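PDB 4QHQ: lipoprotein from Burkholderia cenocepacia, which binds methionine and probably delivers it, as a membrane-anchored solute-binding lipoprotein of the NlpA family, to an ABC transporter for uptake. Local coordinates for residues I33-N36 against Q40-A43; G84-K89 against A179-T184; L154-L159 against T173-A178. All coordinates share one frame; numbering follows the deposited sequence.

Contact 1: I33-N36 against Q40-A43; sequences IEFN and QPNA
Phe35 turns one face of its ring to Pro41. Pro41 CG lies over that face, 4.2 Å from the ring centroid and 25° off the ring normal, which makes this a CH-pi contact. It does not sit over the middle of the ring. Its nearest ring atoms are those on the CB side, and Phe35 CD1 is 3.9 Å from Pro41 CG. The two side chains run past each other in opposite directions, so the root of the phenylalanine meets the outer corner of the proline. Phe35 CG is anti to its own carbonyl carbon (chi1 -66°), and this swings the ring off the end of strand 30-35 toward segment 40-43.

Gln40 meets the CD2 border of the ring, from the same side of its plane as Pro41. Gln40 CB approaches Phe35 CD2 obliquely at 3.9 Å, and the two side chains cross at about a right angle. The Gln40 chain then bends at chi2 (-57°), which carries its amide away from the ring. The glutamine thus packs through its aliphatic root.

Pro41 also touches Phe55 of strand 52-57, a residue of the methionine pocket, and its side chain is about 8 Å from the bound ligand. Next to it, Asn42 gives an amide hydrogen to Gln56, another pocket residue. Backbone hydrogen bonds of Phe35 with Thr6 and Ala8 hold the strand end in the sheet.

No hydrogen bond or charge pair joins the two segments. Their contact rests on dispersion and the weak CH-pi attraction, over a modest buried surface of 126 Å².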
# COMPACT_ATOMS: atom_id res chain seq x y z
N ILE A 33 10.57 6.58 -12.28
CA ILE A 33 10.95 7.65 -11.37
C ILE A 33 10.59 7.22 -9.96
O ILE A 33 9.42 7.01 -9.66
CB ILE A 33 10.18 8.95 -11.69
CG1 ILE A 33 10.34 9.32 -13.17
CG2 ILE A 33 10.68 10.10 -10.81
CD1 ILE A 33 11.78 9.34 -13.63
N GLU A 34 11.59 7.12 -9.09
CA GLU A 34 11.38 6.61 -7.74
C GLU A 34 11.14 7.70 -6.70
O GLU A 34 11.79 8.75 -6.72
CB GLU A 34 12.55 5.72 -7.34
CG GLU A 34 12.77 4.58 -8.33
CD GLU A 34 13.76 3.55 -7.84
OE1 GLU A 34 13.99 3.47 -6.61
OE2 GLU A 34 14.32 2.81 -8.69
N PHE A 35 10.21 7.43 -5.80
CA PHE A 35 9.89 8.32 -4.70
C PHE A 35 10.08 7.51 -3.43
O PHE A 35 9.92 6.29 -3.43
CB PHE A 35 8.45 8.82 -4.80
CG PHE A 35 8.20 9.71 -5.98
CD1 PHE A 35 7.94 9.17 -7.23
CD2 PHE A 35 8.23 11.09 -5.84
CE1 PHE A 35 7.70 9.99 -8.32
CE2 PHE A 35 8.00 11.92 -6.93
CZ PHE A 35 7.74 11.37 -8.18
N ASN A 36 10.42 8.19 -2.33
CA ASN A 36 10.72 7.49 -1.10
C ASN A 36 9.49 7.12 -0.29
O ASN A 36 9.53 6.19 0.50
CB ASN A 36 11.66 8.33 -0.23
N GLN A 40 4.17 12.15 -2.61
CA GLN A 40 4.30 12.97 -3.81
C GLN A 40 3.83 12.45 -5.17
O GLN A 40 3.55 13.28 -6.03
CB GLN A 40 5.74 13.52 -3.97
CG GLN A 40 6.17 14.49 -2.87
CD GLN A 40 5.25 15.70 -2.73
OE1 GLN A 40 4.68 16.18 -3.71
NE2 GLN A 40 5.10 16.19 -1.51
N PRO A 41 3.76 11.12 -5.40
CA PRO A 41 3.49 10.73 -6.79
C PRO A 41 2.19 11.24 -7.41
O PRO A 41 2.20 11.51 -8.62
CB PRO A 41 3.49 9.21 -6.74
CG PRO A 41 4.38 8.87 -5.59
CD PRO A 41 4.10 9.94 -4.57
N ASN A 42 1.12 11.40 -6.65
CA ASN A 42 -0.10 11.93 -7.26
C ASN A 42 0.02 13.40 -7.63
O ASN A 42 -0.46 13.81 -8.68
CB ASN A 42 -1.33 11.70 -6.38
CG ASN A 42 -1.82 10.26 -6.41
OD1 ASN A 42 -1.68 9.55 -7.40
ND2 ASN A 42 -2.41 9.83 -5.31
N ALA A 43 0.66 14.20 -6.78
CA ALA A 43 0.89 15.60 -7.08
C ALA A 43 1.76 15.74 -8.34
O ALA A 43 1.55 16.62 -9.18
CB ALA A 43 1.56 16.28 -5.87

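Contact 2: G84-K89 against A179-T184; sequences GVYSKK and ANLQPT
Tyr86 reaches from strand 84-86 into the loop 179-184 and carries most of this contact. From CB, its CG stands anti to the carbonyl carbon (chi1 -59°), and the ring extends toward Leu181 and Pro183. Along one side of the ring, Tyr86 CD2 meets Leu181 CD1 at 4.1 Å. This methyl lies over one face, shifted toward the rim. The next atom, Tyr86 CE2, is 4.1 Å from Leu181 CB. At the tip, Tyr86 OH comes to Pro183 CG at 3.2 Å and to Pro183 CA at 3.3 Å. Pro183 CA is at the ring edge, near its plane. The phenol oxygen is therefore closely packed against the proline, and Ala176 of helix 173-178 also touches it.

Lys88 adds a smaller contact. Its chain bends at chi2, and Lys88 NZ lies 3.7 Å from Leu181 CD2. Beyond the interface, Gln182 OE1 accepts from both Thr184 N and Thr184 OG1, which arrive from opposite faces of the amide plane. This ties down the local turn of the loop.

The loop begins with a Schellman motif that closes helix 173-178. Asn180, with positive phi, is its C-prime residue, and Leu181 is the apolar residue that follows. Leu181 packs back on a strand of the mixed sheet in one lobe of this periplasmic-binding-protein fold.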
# COMPACT_ATOMS: atom_id res chain seq x y z
N GLY A 84 0.32 -6.49 7.18
CA GLY A 84 0.63 -7.30 8.34
C GLY A 84 0.90 -6.52 9.60
O GLY A 84 1.15 -5.29 9.56
N VAL A 85 0.83 -7.23 10.72
CA VAL A 85 1.25 -6.73 12.02
C VAL A 85 2.58 -7.39 12.34
O VAL A 85 2.72 -8.62 12.21
CB VAL A 85 0.24 -7.12 13.10
CG1 VAL A 85 0.66 -6.56 14.45
CG2 VAL A 85 -1.16 -6.63 12.75
N TYR A 86 3.54 -6.58 12.78
CA TYR A 86 4.90 -7.03 13.04
C TYR A 86 5.29 -6.68 14.46
O TYR A 86 4.79 -5.73 15.03
CB TYR A 86 5.89 -6.38 12.06
CG TYR A 86 5.56 -6.70 10.64
CD1 TYR A 86 4.66 -5.93 9.93
CD2 TYR A 86 6.11 -7.82 10.03
CE1 TYR A 86 4.31 -6.25 8.63
CE2 TYR A 86 5.77 -8.16 8.74
CZ TYR A 86 4.88 -7.36 8.04
OH TYR A 86 4.55 -7.70 6.75
N SER A 87 6.18 -7.49 15.02
CA SER A 87 6.66 -7.27 16.37
C SER A 87 8.02 -7.90 16.55
O SER A 87 8.29 -9.00 16.07
CB SER A 87 5.68 -7.85 17.39
OG SER A 87 6.16 -7.63 18.71
N LYS A 88 8.88 -7.19 17.26
CA LYS A 88 10.18 -7.72 17.64
C LYS A 88 10.11 -8.28 19.05
O LYS A 88 11.12 -8.77 19.55
CB LYS A 88 11.24 -6.61 17.63
CG LYS A 88 11.53 -6.04 16.27
CD LYS A 88 12.13 -7.09 15.35
CE LYS A 88 12.35 -6.53 13.95
NZ LYS A 88 12.66 -7.61 12.97
N LYS A 89 8.94 -8.20 19.67
CA LYS A 89 8.82 -8.48 21.10
C LYS A 89 7.78 -9.55 21.45
O LYS A 89 7.84 -10.14 22.53
CB LYS A 89 8.54 -7.19 21.87
CG LYS A 89 9.48 -6.03 21.50
CD LYS A 89 9.24 -4.79 22.35
CE LYS A 89 10.15 -3.64 21.91
NZ LYS A 89 9.94 -2.41 22.72
N ALA A 179 12.38 -3.26 4.35
CA ALA A 179 13.08 -3.36 5.62
C ALA A 179 13.45 -4.80 5.95
O ALA A 179 13.82 -5.11 7.08
CB ALA A 179 12.22 -2.78 6.72
N ASN A 180 13.35 -5.67 4.95
CA ASN A 180 13.69 -7.10 5.09
C ASN A 180 12.80 -7.89 6.04
O ASN A 180 13.22 -8.91 6.60
CB ASN A 180 15.18 -7.29 5.41
CG ASN A 180 16.07 -6.83 4.28
OD1 ASN A 180 16.23 -7.53 3.27
ND2 ASN A 180 16.67 -5.65 4.42
N LEU A 181 11.57 -7.42 6.22
CA LEU A 181 10.54 -8.21 6.87
C LEU A 181 9.80 -8.98 5.79
O LEU A 181 9.56 -8.46 4.70
CB LEU A 181 9.57 -7.30 7.63
CG LEU A 181 10.18 -6.40 8.70
CD1 LEU A 181 9.21 -5.30 9.10
CD2 LEU A 181 10.60 -7.22 9.92
N GLN A 182 9.45 -10.23 6.07
CA GLN A 182 8.67 -11.01 5.12
C GLN A 182 7.27 -11.23 5.66
O GLN A 182 7.10 -11.92 6.66
CB GLN A 182 9.36 -12.35 4.82
CG GLN A 182 8.50 -13.34 4.04
CD GLN A 182 7.92 -12.75 2.76
OE1 GLN A 182 6.72 -12.83 2.52
NE2 GLN A 182 8.79 -12.18 1.92
N PRO A 183 6.27 -10.62 5.03
CA PRO A 183 4.88 -10.70 5.49
C PRO A 183 4.35 -12.13 5.68
O PRO A 183 3.52 -12.34 6.55
CB PRO A 183 4.11 -9.97 4.39
CG PRO A 183 5.09 -8.97 3.89
CD PRO A 183 6.38 -9.72 3.86
N THR A 184 4.84 -13.08 4.89
CA THR A 184 4.36 -14.46 4.97
C THR A 184 5.06 -15.28 6.05
O THR A 184 4.66 -16.41 6.32
CB THR A 184 4.50 -15.20 3.62
OG1 THR A 184 5.88 -15.27 3.25
CG2 THR A 184 3.72 -14.48 2.53

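Contact 3: L154-L159 against T173-A178; sequences LDAAQL and TNYALA
Ala157 packs over one face of the Tyr175 ring. Ala157 CA is 3.5 Å from the centroid of the Tyr175 ring and 8° off the normal, a CH-pi contact centred on the face. Ala157 CB leans toward the phenol end and is 3.4 Å from Tyr175 CZ. Ala156 serves the side of the ring, with its CB 3.8 Å from Tyr175 CE2. Ala156 O approaches Tyr175 CD2 obliquely at 3.4 Å.

The opposite face of the ring is covered by the neighbour in sequence. Asn174 ND2 sits 3.3 Å above the centre of the Tyr175 ring, so the tyrosine is sandwiched between an alanine backbone and an amide. Asn174 CG sits between its backbone N and carbonyl carbon (chi1 64°), and the amide turns back over the ring. Its OD1 is hydrogen-bonded to Tyr38 OH. Asn174 and Tyr38 both belong to the methionine pocket, and Asn174 touches the ligand. Tyr175 is thus a second-shell residue beside the site, and its ring also meets that of Tyr38.

Further out, Gln158 N bonds to Asp155 O at 2.9 Å and helps hold the turn that presents the two alanines. Asp155 OD1 is bonded to Asn106 ND2. Strand 101-105 lies between 150-154 and 168-171 in the sheet. The contact joins the turn after edge strand 150-154 to helix 173-178 after strand 168-171, beyond the C-terminal ends of these parallel strands.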
# COMPACT_ATOMS: atom_id res chain seq x y z
N LEU A 154 1.87 7.18 12.88
CA LEU A 154 3.13 7.64 12.33
C LEU A 154 3.12 7.57 10.82
O LEU A 154 2.30 6.87 10.22
CB LEU A 154 4.28 6.79 12.87
CG LEU A 154 4.35 6.64 14.40
CD1 LEU A 154 5.49 5.70 14.80
CD2 LEU A 154 4.51 7.99 15.07
N ASP A 155 4.07 8.27 10.20
CA ASP A 155 4.19 8.23 8.75
C ASP A 155 4.43 6.80 8.31
O ASP A 155 5.23 6.09 8.92
CB ASP A 155 5.33 9.14 8.29
CG ASP A 155 5.02 10.62 8.49
OD1 ASP A 155 3.86 10.96 8.80
OD2 ASP A 155 5.95 11.44 8.31
N ALA A 156 3.71 6.35 7.29
CA ALA A 156 3.77 4.95 6.87
C ALA A 156 5.19 4.46 6.62
O ALA A 156 5.53 3.33 6.98
CB ALA A 156 2.90 4.73 5.61
N ALA A 157 6.03 5.30 6.02
CA ALA A 157 7.37 4.86 5.67
C ALA A 157 8.27 4.68 6.89
O ALA A 157 9.26 3.95 6.83
CB ALA A 157 8.00 5.83 4.68
N GLN A 158 7.92 5.33 7.99
CA GLN A 158 8.79 5.31 9.17
C GLN A 158 8.57 4.09 10.06
O GLN A 158 9.42 3.78 10.90
CB GLN A 158 8.62 6.58 10.02
CG GLN A 158 8.85 7.90 9.30
CD GLN A 158 10.26 8.06 8.77
OE1 GLN A 158 11.19 7.40 9.22
NE2 GLN A 158 10.42 8.97 7.81
N LEU A 159 7.44 3.41 9.89
CA LEU A 159 7.06 2.32 10.78
C LEU A 159 8.09 1.20 11.01
O LEU A 159 8.26 0.77 12.16
CB LEU A 159 5.69 1.76 10.38
CG LEU A 159 4.54 2.74 10.70
CD1 LEU A 159 3.26 2.36 9.96
CD2 LEU A 159 4.29 2.83 12.20
N THR A 173 3.06 -3.48 3.20
CA THR A 173 3.96 -4.50 2.71
C THR A 173 5.17 -3.95 1.93
O THR A 173 6.27 -4.47 2.07
CB THR A 173 3.17 -5.56 1.93
OG1 THR A 173 2.41 -6.33 2.88
CG2 THR A 173 4.08 -6.47 1.14
N ASN A 174 4.99 -2.88 1.14
CA ASN A 174 6.14 -2.34 0.40
C ASN A 174 7.26 -1.90 1.35
O ASN A 174 8.43 -2.17 1.10
CB ASN A 174 5.73 -1.21 -0.55
CG ASN A 174 5.18 -0.01 0.17
OD1 ASN A 174 4.05 -0.02 0.66
ND2 ASN A 174 5.99 1.04 0.26
N TYR A 175 6.88 -1.26 2.45
CA TYR A 175 7.86 -0.82 3.44
C TYR A 175 8.41 -1.99 4.26
O TYR A 175 9.59 -2.01 4.60
CB TYR A 175 7.25 0.23 4.36
CG TYR A 175 6.93 1.54 3.65
CD1 TYR A 175 7.88 2.19 2.88
CD2 TYR A 175 5.67 2.11 3.77
CE1 TYR A 175 7.58 3.38 2.24
CE2 TYR A 175 5.36 3.29 3.12
CZ TYR A 175 6.32 3.92 2.37
OH TYR A 175 6.05 5.11 1.72
N ALA A 176 7.55 -2.95 4.60
CA ALA A 176 7.99 -4.14 5.33
C ALA A 176 9.04 -4.89 4.53
O ALA A 176 10.10 -5.22 5.06
CB ALA A 176 6.81 -5.03 5.67
N LEU A 177 8.75 -5.14 3.26
CA LEU A 177 9.71 -5.82 2.40
C LEU A 177 11.02 -5.05 2.26
O LEU A 177 12.09 -5.64 2.27
CB LEU A 177 9.09 -6.07 1.02
CG LEU A 177 8.02 -7.16 0.97
CD1 LEU A 177 7.31 -7.16 -0.37
CD2 LEU A 177 8.60 -8.54 1.26
N ALA A 178 10.93 -3.73 2.13
CA ALA A 178 12.14 -2.92 1.96
C ALA A 178 13.00 -2.94 3.21
O ALA A 178 14.20 -2.70 3.14
CB ALA A 178 11.78 -1.49 1.56

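Contacts 2 and 3 are buried and adjoin: contact 3 holds helix 173-178, contact 2 the loop that leaves it. Contact 3 is carried by Tyr175 of the helix, next to the pocket residue Asn174. A probable hydrogen bond from Leu181 N to Ala176 O joins the two. Contact 1 belongs to the other sheet and is only partly buried, with Gln40 exposed. It still touches contact 3, where Asn36 O packs on Tyr175 CE1 beside the methionine site. Each contact centres on one aromatic ring, and none has a hydrogen bond across its segments. Contacts 1 and 3 include CH-pi packing over a face. Contact 2 buries the most surface and adds the exposed Lys88 at its border.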